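Local coordinates for Glyoxalase/Bleomycin resistance protein (Bacillus cereus ATCC 14579, PDB 1XQA), which is of unknown function but belongs to the glyoxalase/bleomycin resistance/dioxygenase superfamily, binds a magnesium ion and is possibly a glyoxalase, at residues F37-M40 with F46-T49; K5-T10 with F62-P67. All coordinates share one frame; numbering follows the deposited sequence.

Contact 1. Residues F37-M40 with F46-T49; sequences FAVM and FILT
The ring of Phe37 meets Thr49 at an oblique slant: its CE1 lies 3.7 Å from CB of Thr49, and CZ reaches the methyl CG2. With CG anti to the backbone N (chi1 -175°), the ring swings across to the neighbouring strand. The flat peptide groups meet through two hydrogen bonds that close a ring between Met40, a selenomethionine, and Leu48: Met40 N to Leu48 O at 2.8 Å and Leu48 N to Met40 O at 2.9 Å. This is the antiparallel hairpin of strands 37-41 and 47-52, in the middle of a four-stranded sheet, with Val39 and Thr49 forming the next, non-hydrogen-bonded pair. There Ala38 O receives a CH···O contact from CA of Thr49. Beta-branched residues suit this face: Val39 CG1 touches CG2 of Ile47 at 3.8 Å, the two side chains set at a slant, while Val39 CG2 lies alongside the Thr49 methyl. Thr49 OG1 instead accepts a hydrogen bond from Asn8 ND2 of strand 6-11. On the other face Met40 and Leu48 bring their CB atoms within 4.4 Å; the flexible chain of Met40, bent at chi2 and chi3, packs on Arg18 and Glu22 of helix 14-25, and the compact, branched Leu48 on Leu21.

Contact 2. Residues K5-T10 with F62-P67; sequences KHLNLT and FHVGFP. With MG (magnesium ion), chain C.
Leu9 lays its CD1 methyl obliquely against the ring of Phe62, equally close to CE2 and CZ at 3.9 Å. Both side chains have CB directed at the other segment, and Phe62 CG stands anti to the backbone N (chi1 171°), which extends the ring toward the leucine. The second pair buries about as much: Leu7 CD2 lies 4.0 Å from CG2 of Val64, the two chains lying alongside, pointing opposite ways. Leucine suits strand 6-11 because its branched end reaches out to meet Val64 and Phe62 across backbones whose nearest CA atoms, those of Leu7 and Val64, are 9.7 Å apart. Phe62 also stacks with Tyr58, and Leu9 packs on Phe107 of strand 107-112. The two strands are edges of different four-stranded sheets, each with strand order 1-4-3-2, as expected of the paired beta-alpha-beta-beta-beta modules of the vicinal oxygen chelate fold. Between Phe62 and Val64, His63 carries its imidazole to the side remote from Leu7 and Leu9 and binds the magnesium ion through NE2 at 2.2 Å; two waters and Glu110 also belong to the site. With no hydrogen bond across it, the contact joins the sheets by apolar packing alone, while side-chain alternation along 62-64 separates this apolar side from the metal-binding one.

How the contacts relate
Contact 1 lies within one sheet, whereas contact 2 joins the edge of that sheet to the edge of the other. The difference shows in their chemistry: contact 1 combines paired backbone hydrogen bonds with side-chain packing, while contact 2 relies on a few methyl and ring contacts and buries less than half as much surface. Both are partly buried, but contact 2 sits closer to the centre of the chain. Strands 47-52 and 6-11 are neighbours, so the contacts meet directly: Thr49 O probably accepts a hydrogen bond from Leu9 N, and Leu48 CD1 packs on Leu7 CD2. Of the two protein ligands of the magnesium ion, His63 lies in contact 2, while contact 1 has neither.

Contact 1. Residues F37-M40 with F46-T49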
loop_
_atom_site.group_PDB
_atom_site.type_symbol
_atom_site.label_atom_id
_atom_site.label_comp_id
_atom_site.label_asym_id
_atom_site.label_seq_id
_atom_site.Cartn_x
_atom_site.Cartn_y
_atom_site.Cartn_z
ATOM N N PHE A 37 -0.180 -9.197 -15.959
ATOM C CA PHE A 37 1.229 -9.028 -15.625
ATOM C C PHE A 37 1.473 -7.705 -14.900
ATOM O O PHE A 37 0.918 -6.677 -15.291
ATOM C CB PHE A 37 2.008 -9.090 -16.934
ATOM C CG PHE A 37 3.481 -9.041 -16.783
ATOM C CD1 PHE A 37 4.190 -10.168 -16.354
ATOM C CD2 PHE A 37 4.179 -7.889 -17.116
ATOM C CE1 PHE A 37 5.581 -10.138 -16.244
ATOM C CE2 PHE A 37 5.571 -7.847 -17.002
ATOM C CZ PHE A 37 6.274 -8.973 -16.570
ATOM N N ALA A 38 2.293 -7.738 -13.846
ATOM C CA ALA A 38 2.677 -6.528 -13.103
ATOM C C ALA A 38 4.124 -6.657 -12.689
ATOM O O ALA A 38 4.545 -7.726 -12.267
ATOM C CB ALA A 38 1.794 -6.316 -11.851
ATOM N N VAL A 39 4.882 -5.576 -12.810
ATOM C CA VAL A 39 6.275 -5.576 -12.380
ATOM C C VAL A 39 6.349 -4.848 -11.064
ATOM O O VAL A 39 6.023 -3.661 -11.000
ATOM C CB VAL A 39 7.172 -4.868 -13.401
ATOM C CG1 VAL A 39 8.629 -4.942 -12.971
ATOM C CG2 VAL A 39 6.994 -5.501 -14.758
HETATM N N MSE A 40 6.739 -5.571 -10.018
HETATM C CA MSE A 40 6.886 -4.986 -8.688
HETATM C C MSE A 40 8.370 -4.845 -8.351
HETATM O O MSE A 40 9.191 -5.637 -8.804
HETATM C CB MSE A 40 6.204 -5.843 -7.616
HETATM C CG MSE A 40 4.810 -6.404 -7.994
HETATM SE SE MSE A 40 3.520 -4.966 -8.256
HETATM C CE MSE A 40 3.677 -4.060 -6.494
ATOM N N PHE A 46 15.252 -5.344 -6.198
ATOM C CA PHE A 46 14.822 -6.687 -6.592
ATOM C C PHE A 46 13.564 -6.540 -7.440
ATOM O O PHE A 46 12.699 -5.707 -7.127
ATOM C CB PHE A 46 14.522 -7.552 -5.361
ATOM C CG PHE A 46 14.358 -9.026 -5.676
ATOM C CD1 PHE A 46 15.442 -9.895 -5.587
ATOM C CD2 PHE A 46 13.116 -9.545 -6.045
ATOM C CE1 PHE A 46 15.285 -11.260 -5.866
ATOM C CE2 PHE A 46 12.958 -10.903 -6.337
ATOM C CZ PHE A 46 14.041 -11.756 -6.244
ATOM N N ILE A 47 13.465 -7.326 -8.512
ATOM C CA ILE A 47 12.306 -7.284 -9.403
ATOM C C ILE A 47 11.439 -8.518 -9.216
ATOM O O ILE A 47 11.852 -9.624 -9.546
ATOM C CB ILE A 47 12.723 -7.230 -10.904
ATOM C CG1 ILE A 47 13.730 -6.105 -11.165
ATOM C CG2 ILE A 47 11.481 -7.149 -11.840
ATOM C CD1 ILE A 47 13.181 -4.755 -10.994
ATOM N N LEU A 48 10.225 -8.317 -8.721
ATOM C CA LEU A 48 9.258 -9.402 -8.593
ATOM C C LEU A 48 8.154 -9.204 -9.604
ATOM O O LEU A 48 7.342 -8.288 -9.455
ATOM C CB LEU A 48 8.664 -9.404 -7.177
ATOM C CG LEU A 48 7.488 -10.369 -6.937
ATOM C CD1 LEU A 48 7.974 -11.786 -6.979
ATOM C CD2 LEU A 48 6.813 -10.074 -5.595
ATOM N N THR A 49 8.122 -10.017 -10.661
ATOM C CA THR A 49 7.034 -9.903 -11.604
ATOM C C THR A 49 5.924 -10.893 -11.261
ATOM O O THR A 49 6.174 -12.042 -10.890
ATOM C CB THR A 49 7.512 -10.078 -13.061
ATOM O OG1 THR A 49 8.308 -11.264 -13.153
ATOM C CG2 THR A 49 8.379 -8.928 -13.470
#

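Contact 2. Residues K5-T10 with F62-P67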
loop_
_atom_site.group_PDB
_atom_site.type_symbol
_atom_site.label_atom_id
_atom_site.label_comp_id
_atom_site.label_asym_id
_atom_site.label_seq_id
_atom_site.Cartn_x
_atom_site.Cartn_y
_atom_site.Cartn_z
ATOM N N LYS A 5 18.234 -11.520 -8.512
ATOM C CA LYS A 5 17.617 -10.191 -8.592
ATOM C C LYS A 5 16.236 -10.159 -9.252
ATOM O O LYS A 5 15.653 -9.084 -9.408
ATOM C CB LYS A 5 18.570 -9.207 -9.291
ATOM C CG LYS A 5 19.837 -8.885 -8.477
ATOM C CD LYS A 5 19.499 -8.101 -7.206
ATOM C CE LYS A 5 20.756 -7.595 -6.509
ATOM N NZ LYS A 5 21.710 -8.661 -6.100
ATOM N N HIS A 6 15.726 -11.324 -9.639
ATOM C CA HIS A 6 14.400 -11.420 -10.252
ATOM C C HIS A 6 13.679 -12.708 -9.857
ATOM O O HIS A 6 14.293 -13.790 -9.781
ATOM C CB HIS A 6 14.559 -11.349 -11.773
ATOM C CG HIS A 6 13.289 -11.543 -12.546
ATOM N ND1 HIS A 6 12.116 -10.883 -12.248
ATOM C CD2 HIS A 6 13.029 -12.291 -13.641
ATOM C CE1 HIS A 6 11.183 -11.236 -13.114
ATOM N NE2 HIS A 6 11.711 -12.089 -13.971
ATOM N N LEU A 7 12.377 -12.589 -9.597
ATOM C CA LEU A 7 11.504 -13.743 -9.445
ATOM C C LEU A 7 10.285 -13.462 -10.306
ATOM O O LEU A 7 9.686 -12.391 -10.201
ATOM C CB LEU A 7 11.075 -13.911 -7.978
ATOM C CG LEU A 7 10.182 -15.100 -7.594
ATOM C CD1 LEU A 7 10.992 -16.395 -7.661
ATOM C CD2 LEU A 7 9.608 -14.912 -6.180
ATOM N N ASN A 8 9.949 -14.395 -11.192
ATOM C CA ASN A 8 8.655 -14.348 -11.864
ATOM C C ASN A 8 7.738 -15.308 -11.127
ATOM O O ASN A 8 7.934 -16.530 -11.155
ATOM C CB ASN A 8 8.756 -14.728 -13.337
ATOM C CG ASN A 8 7.458 -14.491 -14.086
ATOM O OD1 ASN A 8 6.833 -15.433 -14.589
ATOM N ND2 ASN A 8 7.037 -13.229 -14.160
ATOM N N LEU A 9 6.783 -14.727 -10.417
ATOM C CA LEU A 9 5.879 -15.465 -9.565
ATOM C C LEU A 9 4.541 -15.598 -10.240
ATOM O O LEU A 9 3.829 -14.600 -10.416
ATOM C CB LEU A 9 5.716 -14.708 -8.254
ATOM C CG LEU A 9 5.041 -15.414 -7.101
ATOM C CD1 LEU A 9 5.856 -16.628 -6.630
ATOM C CD2 LEU A 9 4.917 -14.400 -5.986
ATOM N N THR A 10 4.218 -16.816 -10.671
ATOM C CA THR A 10 2.924 -17.098 -11.272
ATOM C C THR A 10 1.859 -17.003 -10.177
ATOM O O THR A 10 2.034 -17.554 -9.074
ATOM C CB THR A 10 2.896 -18.485 -11.913
ATOM O OG1 THR A 10 4.099 -18.701 -12.671
ATOM C CG2 THR A 10 1.685 -18.618 -12.851
ATOM N N PHE A 62 7.096 -24.046 -0.273
ATOM C CA PHE A 62 7.581 -22.872 -1.011
ATOM C C PHE A 62 7.144 -21.588 -0.307
ATOM O O PHE A 62 5.996 -21.472 0.122
ATOM C CB PHE A 62 7.105 -22.860 -2.475
ATOM C CG PHE A 62 7.413 -21.561 -3.197
ATOM C CD1 PHE A 62 8.679 -21.329 -3.726
ATOM C CD2 PHE A 62 6.437 -20.562 -3.322
ATOM C CE1 PHE A 62 8.978 -20.130 -4.375
ATOM C CE2 PHE A 62 6.721 -19.342 -3.971
ATOM C CZ PHE A 62 7.989 -19.128 -4.499
ATOM N N HIS A 63 8.055 -20.628 -0.170
ATOM C CA HIS A 63 7.665 -19.296 0.300
ATOM C C HIS A 63 8.649 -18.208 -0.114
ATOM O O HIS A 63 9.799 -18.492 -0.476
ATOM C CB HIS A 63 7.385 -19.251 1.823
ATOM C CG HIS A 63 8.478 -19.823 2.678
ATOM N ND1 HIS A 63 8.468 -21.130 3.111
ATOM C CD2 HIS A 63 9.584 -19.258 3.215
ATOM C CE1 HIS A 63 9.530 -21.352 3.867
ATOM N NE2 HIS A 63 10.224 -20.231 3.946
ATOM N N VAL A 64 8.161 -16.975 -0.068
ATOM C CA VAL A 64 8.955 -15.780 -0.320
ATOM C C VAL A 64 9.108 -15.004 0.980
ATOM O O VAL A 64 8.107 -14.714 1.648
ATOM C CB VAL A 64 8.261 -14.876 -1.371
ATOM C CG1 VAL A 64 9.141 -13.681 -1.701
ATOM C CG2 VAL A 64 7.984 -15.673 -2.637
ATOM N N GLY A 65 10.342 -14.644 1.330
ATOM C CA GLY A 65 10.604 -14.043 2.635
ATOM C C GLY A 65 10.948 -12.559 2.617
ATOM O O GLY A 65 11.758 -12.108 1.797
ATOM N N PHE A 66 10.332 -11.827 3.546
ATOM C CA PHE A 66 10.510 -10.380 3.712
ATOM C C PHE A 66 11.065 -10.085 5.098
ATOM O O PHE A 66 10.290 -9.899 6.047
ATOM C CB PHE A 66 9.162 -9.657 3.584
ATOM C CG PHE A 66 8.605 -9.663 2.204
ATOM C CD1 PHE A 66 8.719 -8.541 1.402
ATOM C CD2 PHE A 66 7.956 -10.782 1.715
ATOM C CE1 PHE A 66 8.187 -8.525 0.130
ATOM C CE2 PHE A 66 7.432 -10.793 0.436
ATOM C CZ PHE A 66 7.549 -9.643 -0.360
ATOM N N PRO A 67 12.402 -10.043 5.238
ATOM C CA PRO A 67 13.009 -9.797 6.542
ATOM C C PRO A 67 12.714 -8.401 7.066
ATOM O O PRO A 67 12.563 -7.460 6.287
ATOM C CB PRO A 67 14.516 -9.950 6.272
ATOM C CG PRO A 67 14.660 -9.729 4.825
ATOM C CD PRO A 67 13.420 -10.269 4.201
HETATM MG MG MG C . 12.101 -19.580 4.929
HETATM O O HOH W 1 11.143 -20.264 6.683
HETATM O O HOH W 2 13.239 -21.724 4.535
#